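Local coordinates for protein serine protease pet (Escherichia coli, PDB 4OM9) that probably acts as a secreted serine protease enterotoxin of enteroaggregative strains, its passenger domain carrying a peptidase module on a long beta-helix, at residues M516-T528 against N566-R579. Residues are numbered along the deposited sequence; the frame is centred on the assembly and turned at random.
Sequences MQGHATDHAIFRT and NQVSDLSQPDWETR
Two donors from the two sides of the contact share the backbone oxygen of Asp575, and they illustrate how one side-chain amide can tie two distant chain segments together just past a short antiparallel bridge. Thr521 N reaches this oxygen at 3.1 Å, and Gln573 NE2 reaches it from within its own segment. The same NE2 gives its other hydrogen to Thr521 O at 3.0 Å, almost straight (175°) and on a lone pair. Both bonds lie in the amide plane, which fixes the rotation of the Gln573 amide.

Beyond this clamp His519 and Glu577 form an antiparallel hydrogen-bonded pair. In the next pair Ala520 sets its CB over one face of the Trp576 indole, 3.6 Å from the six-membered-ring centroid, a CH-pi contact. Glu577 bends at chi2 (133°), and its OE2 accepts from Thr521 OG1 at 2.8 Å, the hydroxyl lying above the carboxylate plane.

At the far end the Asn566 amide grips backbone: OD1 takes Phe526 N (2.8 Å) and Arg527 N, while ND2 donates to Arg527 O. Phe526 packs against helices 10-17 and 543-550. The short bridge thus continues into paired loops that leave the right-handed beta-helix of autotransporter passengers and reach the N-terminal peptidase region.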
loop_
_atom_site.group_PDB
_atom_site.type_symbol
_atom_site.label_atom_id
_atom_site.label_comp_id
_atom_site.label_asym_id
_atom_site.label_seq_id
_atom_site.Cartn_x
_atom_site.Cartn_y
_atom_site.Cartn_z
ATOM N N MET A 516 -3.356 -7.629 6.971
ATOM C CA MET A 516 -2.640 -6.800 6.026
ATOM C C MET A 516 -3.645 -6.268 5.003
ATOM O O MET A 516 -4.442 -7.037 4.424
ATOM C CB MET A 516 -1.525 -7.583 5.326
ATOM C CG MET A 516 -0.475 -8.191 6.233
ATOM S SD MET A 516 0.554 -9.319 5.268
ATOM C CE MET A 516 1.672 -9.939 6.517
ATOM N N GLN A 517 -3.608 -4.958 4.788
ATOM C CA GLN A 517 -4.528 -4.296 3.871
ATOM C C GLN A 517 -3.939 -3.003 3.362
ATOM O O GLN A 517 -2.985 -2.477 3.950
ATOM C CB GLN A 517 -5.868 -4.001 4.555
ATOM C CG GLN A 517 -5.751 -2.962 5.675
ATOM C CD GLN A 517 -7.087 -2.323 6.048
ATOM O OE1 GLN A 517 -8.014 -2.999 6.510
ATOM N NE2 GLN A 517 -7.176 -0.998 5.870
ATOM N N GLY A 518 -4.535 -2.471 2.293
ATOM C CA GLY A 518 -4.178 -1.150 1.812
ATOM C C GLY A 518 -4.683 -0.042 2.732
ATOM O O GLY A 518 -5.337 -0.292 3.748
ATOM N N HIS A 519 -4.395 1.198 2.368
ATOM C CA HIS A 519 -4.819 2.322 3.193
ATOM C C HIS A 519 -5.794 3.211 2.431
ATOM O O HIS A 519 -5.527 3.636 1.293
ATOM C CB HIS A 519 -3.599 3.135 3.681
ATOM C CG HIS A 519 -3.958 4.440 4.330
ATOM N ND1 HIS A 519 -4.537 4.519 5.584
ATOM C CD2 HIS A 519 -3.818 5.720 3.901
ATOM C CE1 HIS A 519 -4.748 5.788 5.886
ATOM N NE2 HIS A 519 -4.316 6.537 4.883
ATOM N N ALA A 520 -6.947 3.458 3.044
ATOM C CA ALA A 520 -7.948 4.323 2.435
ATOM C C ALA A 520 -7.391 5.740 2.455
ATOM O O ALA A 520 -6.962 6.239 3.510
ATOM C CB ALA A 520 -9.274 4.246 3.174
ATOM N N THR A 521 -7.352 6.374 1.292
ATOM C CA THR A 521 -6.724 7.693 1.191
ATOM C C THR A 521 -7.419 8.682 2.117
ATOM O O THR A 521 -8.625 8.747 2.169
ATOM C CB THR A 521 -6.723 8.156 -0.265
ATOM O OG1 THR A 521 -5.805 7.325 -0.989
ATOM C CG2 THR A 521 -6.297 9.635 -0.395
ATOM N N ASP A 522 -6.653 9.403 2.912
ATOM C CA ASP A 522 -7.249 10.408 3.799
ATOM C C ASP A 522 -7.709 11.650 3.034
ATOM O O ASP A 522 -7.043 12.100 2.101
ATOM C CB ASP A 522 -6.262 10.838 4.897
ATOM C CG ASP A 522 -5.732 9.668 5.702
ATOM O OD1 ASP A 522 -6.538 9.043 6.416
ATOM O OD2 ASP A 522 -4.518 9.384 5.639
ATOM N N HIS A 523 -8.854 12.187 3.432
ATOM C CA HIS A 523 -9.330 13.439 2.897
ATOM C C HIS A 523 -9.564 14.402 4.040
ATOM O O HIS A 523 -9.631 14.011 5.217
ATOM C CB HIS A 523 -10.622 13.257 2.074
ATOM C CG HIS A 523 -10.454 12.376 0.881
ATOM N ND1 HIS A 523 -10.257 12.869 -0.395
ATOM C CD2 HIS A 523 -10.401 11.023 0.765
ATOM C CE1 HIS A 523 -10.123 11.872 -1.242
ATOM N NE2 HIS A 523 -10.199 10.736 -0.563
ATOM N N ALA A 524 -9.667 15.676 3.679
ATOM C CA ALA A 524 -10.018 16.718 4.615
ATOM C C ALA A 524 -11.470 16.535 5.017
ATOM O O ALA A 524 -12.273 15.957 4.271
ATOM C CB ALA A 524 -9.805 18.101 3.986
ATOM N N ILE A 525 -11.811 17.034 6.196
ATOM C CA ILE A 525 -13.202 17.123 6.591
ATOM C C ILE A 525 -13.509 18.581 6.893
ATOM O O ILE A 525 -12.623 19.425 6.840
ATOM C CB ILE A 525 -13.504 16.248 7.809
ATOM C CG1 ILE A 525 -12.809 16.811 9.056
ATOM C CG2 ILE A 525 -13.082 14.788 7.544
ATOM C CD1 ILE A 525 -12.938 15.900 10.261
ATOM N N PHE A 526 -14.762 18.870 7.205
ATOM C CA PHE A 526 -15.182 20.232 7.466
ATOM C C PHE A 526 -15.043 20.580 8.942
ATOM O O PHE A 526 -14.819 21.746 9.286
ATOM C CB PHE A 526 -16.623 20.432 7.020
ATOM C CG PHE A 526 -16.898 19.946 5.622
ATOM C CD1 PHE A 526 -16.303 20.565 4.528
ATOM C CD2 PHE A 526 -17.771 18.892 5.401
ATOM C CE1 PHE A 526 -16.552 20.132 3.248
ATOM C CE2 PHE A 526 -18.026 18.458 4.132
ATOM C CZ PHE A 526 -17.412 19.079 3.049
ATOM N N ARG A 527 -15.167 19.566 9.807
ATOM C CA ARG A 527 -15.191 19.770 11.260
ATOM C C ARG A 527 -14.991 18.439 11.996
ATOM O O ARG A 527 -15.678 17.461 11.697
ATOM C CB ARG A 527 -16.519 20.426 11.672
ATOM C CG ARG A 527 -16.622 20.812 13.145
ATOM C CD ARG A 527 -18.004 21.379 13.486
ATOM N NE ARG A 527 -19.074 20.386 13.364
ATOM C CZ ARG A 527 -20.359 20.677 13.155
ATOM N NH1 ARG A 527 -20.753 21.939 13.035
ATOM N NH2 ARG A 527 -21.254 19.704 13.062
ATOM N N THR A 528 -14.061 18.379 12.949
ATOM C CA THR A 528 -13.783 17.076 13.559
ATOM C C THR A 528 -14.589 16.874 14.841
ATOM O O THR A 528 -14.930 15.748 15.155
ATOM C CB THR A 528 -12.248 16.829 13.820
ATOM O OG1 THR A 528 -12.028 16.332 15.151
ATOM C CG2 THR A 528 -11.428 18.040 13.607
ATOM N N ASN A 566 -18.400 14.381 5.787
ATOM C CA ASN A 566 -17.538 14.829 6.893
ATOM C C ASN A 566 -16.729 13.696 7.582
ATOM O O ASN A 566 -16.413 13.798 8.759
ATOM C CB ASN A 566 -18.387 15.568 7.943
ATOM C CG ASN A 566 -17.563 16.511 8.829
ATOM O OD1 ASN A 566 -16.565 17.081 8.397
ATOM N ND2 ASN A 566 -17.998 16.677 10.070
ATOM N N GLN A 567 -16.402 12.625 6.856
ATOM C CA GLN A 567 -15.510 11.578 7.387
ATOM C C GLN A 567 -14.191 11.585 6.639
ATOM O O GLN A 567 -14.161 11.873 5.441
ATOM C CB GLN A 567 -16.128 10.187 7.277
ATOM C CG GLN A 567 -17.593 10.109 7.609
ATOM C CD GLN A 567 -17.863 10.424 9.051
ATOM O OE1 GLN A 567 -17.629 9.593 9.929
ATOM N NE2 GLN A 567 -18.358 11.631 9.314
ATOM N N VAL A 568 -13.111 11.249 7.343
ATOM C CA VAL A 568 -11.765 11.367 6.802
ATOM C C VAL A 568 -11.559 10.451 5.612
ATOM O O VAL A 568 -10.924 10.827 4.622
ATOM C CB VAL A 568 -10.702 11.065 7.873
ATOM C CG1 VAL A 568 -9.354 10.778 7.213
ATOM C CG2 VAL A 568 -10.580 12.235 8.847
ATOM N N SER A 569 -12.109 9.244 5.710
ATOM C CA SER A 569 -12.175 8.337 4.568
ATOM C C SER A 569 -13.436 7.524 4.706
ATOM O O SER A 569 -14.130 7.634 5.713
ATOM C CB SER A 569 -10.940 7.430 4.492
ATOM O OG SER A 569 -10.790 6.659 5.680
ATOM N N ASP A 570 -13.727 6.697 3.707
ATOM C CA ASP A 570 -14.941 5.883 3.713
ATOM C C ASP A 570 -14.624 4.498 3.171
ATOM O O ASP A 570 -13.845 4.370 2.232
ATOM C CB ASP A 570 -16.031 6.562 2.873
ATOM C CG ASP A 570 -17.419 6.012 3.147
ATOM O OD1 ASP A 570 -17.724 4.884 2.687
ATOM O OD2 ASP A 570 -18.211 6.725 3.804
ATOM N N LEU A 571 -15.215 3.464 3.758
ATOM C CA LEU A 571 -15.011 2.096 3.288
ATOM C C LEU A 571 -15.483 1.862 1.838
ATOM O O LEU A 571 -15.024 0.938 1.163
ATOM C CB LEU A 571 -15.738 1.114 4.210
ATOM C CG LEU A 571 -15.114 0.835 5.579
ATOM C CD1 LEU A 571 -16.118 0.060 6.408
ATOM C CD2 LEU A 571 -13.827 0.045 5.416
ATOM N N SER A 572 -16.403 2.696 1.368
ATOM C CA SER A 572 -16.901 2.575 0.021
ATOM C C SER A 572 -16.232 3.544 -0.968
ATOM O O SER A 572 -16.642 3.608 -2.124
ATOM C CB SER A 572 -18.405 2.809 0.020
ATOM O OG SER A 572 -18.671 4.180 0.254
ATOM N N GLN A 573 -15.226 4.307 -0.534
ATOM C CA GLN A 573 -14.547 5.211 -1.470
ATOM C C GLN A 573 -13.669 4.375 -2.408
ATOM O O GLN A 573 -13.259 3.271 -2.057
ATOM C CB GLN A 573 -13.712 6.276 -0.738
ATOM C CG GLN A 573 -12.320 5.778 -0.276
ATOM C CD GLN A 573 -11.616 6.758 0.651
ATOM O OE1 GLN A 573 -12.259 7.445 1.451
ATOM N NE2 GLN A 573 -10.301 6.844 0.533
ATOM N N PRO A 574 -13.373 4.895 -3.607
ATOM C CA PRO A 574 -12.589 4.065 -4.526
ATOM C C PRO A 574 -11.098 4.287 -4.389
ATOM O O PRO A 574 -10.304 3.512 -4.912
ATOM C CB PRO A 574 -13.076 4.535 -5.901
ATOM C CG PRO A 574 -13.333 6.025 -5.670
ATOM C CD PRO A 574 -13.927 6.095 -4.276
ATOM N N ASP A 575 -10.710 5.345 -3.690
ATOM C CA ASP A 575 -9.312 5.734 -3.664
ATOM C C ASP A 575 -8.565 5.095 -2.498
ATOM O O ASP A 575 -8.689 5.519 -1.348
ATOM C CB ASP A 575 -9.180 7.264 -3.624
ATOM C CG ASP A 575 -10.205 7.924 -2.703
ATOM O OD1 ASP A 575 -11.397 7.562 -2.779
ATOM O OD2 ASP A 575 -9.820 8.819 -1.918
ATOM N N TRP A 576 -7.770 4.083 -2.834
ATOM C CA TRP A 576 -7.008 3.298 -1.877
ATOM C C TRP A 576 -5.562 3.191 -2.308
ATOM O O TRP A 576 -5.269 2.913 -3.491
ATOM C CB TRP A 576 -7.585 1.874 -1.723
ATOM C CG TRP A 576 -8.876 1.833 -0.975
ATOM C CD1 TRP A 576 -10.091 2.268 -1.414
ATOM C CD2 TRP A 576 -9.079 1.345 0.349
ATOM N NE1 TRP A 576 -11.036 2.085 -0.442
ATOM C CE2 TRP A 576 -10.443 1.519 0.649
ATOM C CE3 TRP A 576 -8.233 0.788 1.319
ATOM C CZ2 TRP A 576 -10.986 1.148 1.873
ATOM C CZ3 TRP A 576 -8.774 0.430 2.534
ATOM C CH2 TRP A 576 -10.136 0.610 2.801
ATOM N N GLU A 577 -4.673 3.345 -1.331
ATOM C CA GLU A 577 -3.258 3.118 -1.537
ATOM C C GLU A 577 -2.899 1.644 -1.363
ATOM O O GLU A 577 -3.192 1.030 -0.340
ATOM C CB GLU A 577 -2.444 3.990 -0.577
ATOM C CG GLU A 577 -2.307 5.434 -1.062
ATOM C CD GLU A 577 -2.590 6.446 0.019
ATOM O OE1 GLU A 577 -2.353 6.126 1.204
ATOM O OE2 GLU A 577 -3.059 7.556 -0.308
ATOM N N THR A 578 -2.250 1.089 -2.374
ATOM C CA THR A 578 -1.778 -0.285 -2.330
ATOM C C THR A 578 -0.485 -0.355 -1.537
ATOM O O THR A 578 0.395 0.498 -1.699
ATOM C CB THR A 578 -1.571 -0.828 -3.743
ATOM O OG1 THR A 578 -2.820 -0.760 -4.426
ATOM C CG2 THR A 578 -1.083 -2.283 -3.714
ATOM N N ARG A 579 -0.378 -1.358 -0.674
ATOM C CA ARG A 579 0.742 -1.450 0.243
ATOM C C ARG A 579 1.510 -2.728 -0.025
ATOM O O ARG A 579 0.903 -3.730 -0.413
ATOM C CB ARG A 579 0.256 -1.407 1.699
ATOM C CG ARG A 579 -0.472 -0.126 2.056
ATOM C CD ARG A 579 0.460 1.078 1.884
ATOM N NE ARG A 579 0.006 2.226 2.662
ATOM C CZ ARG A 579 0.253 3.491 2.324
ATOM N NH1 ARG A 579 0.956 3.747 1.230
ATOM N NH2 ARG A 579 -0.196 4.491 3.073
HETATM O O HOH W 1 -7.826 6.661 5.879
HETATM O O HOH W 2 -3.859 9.165 2.609
HETATM O O HOH W 3 -14.273 14.145 3.982
#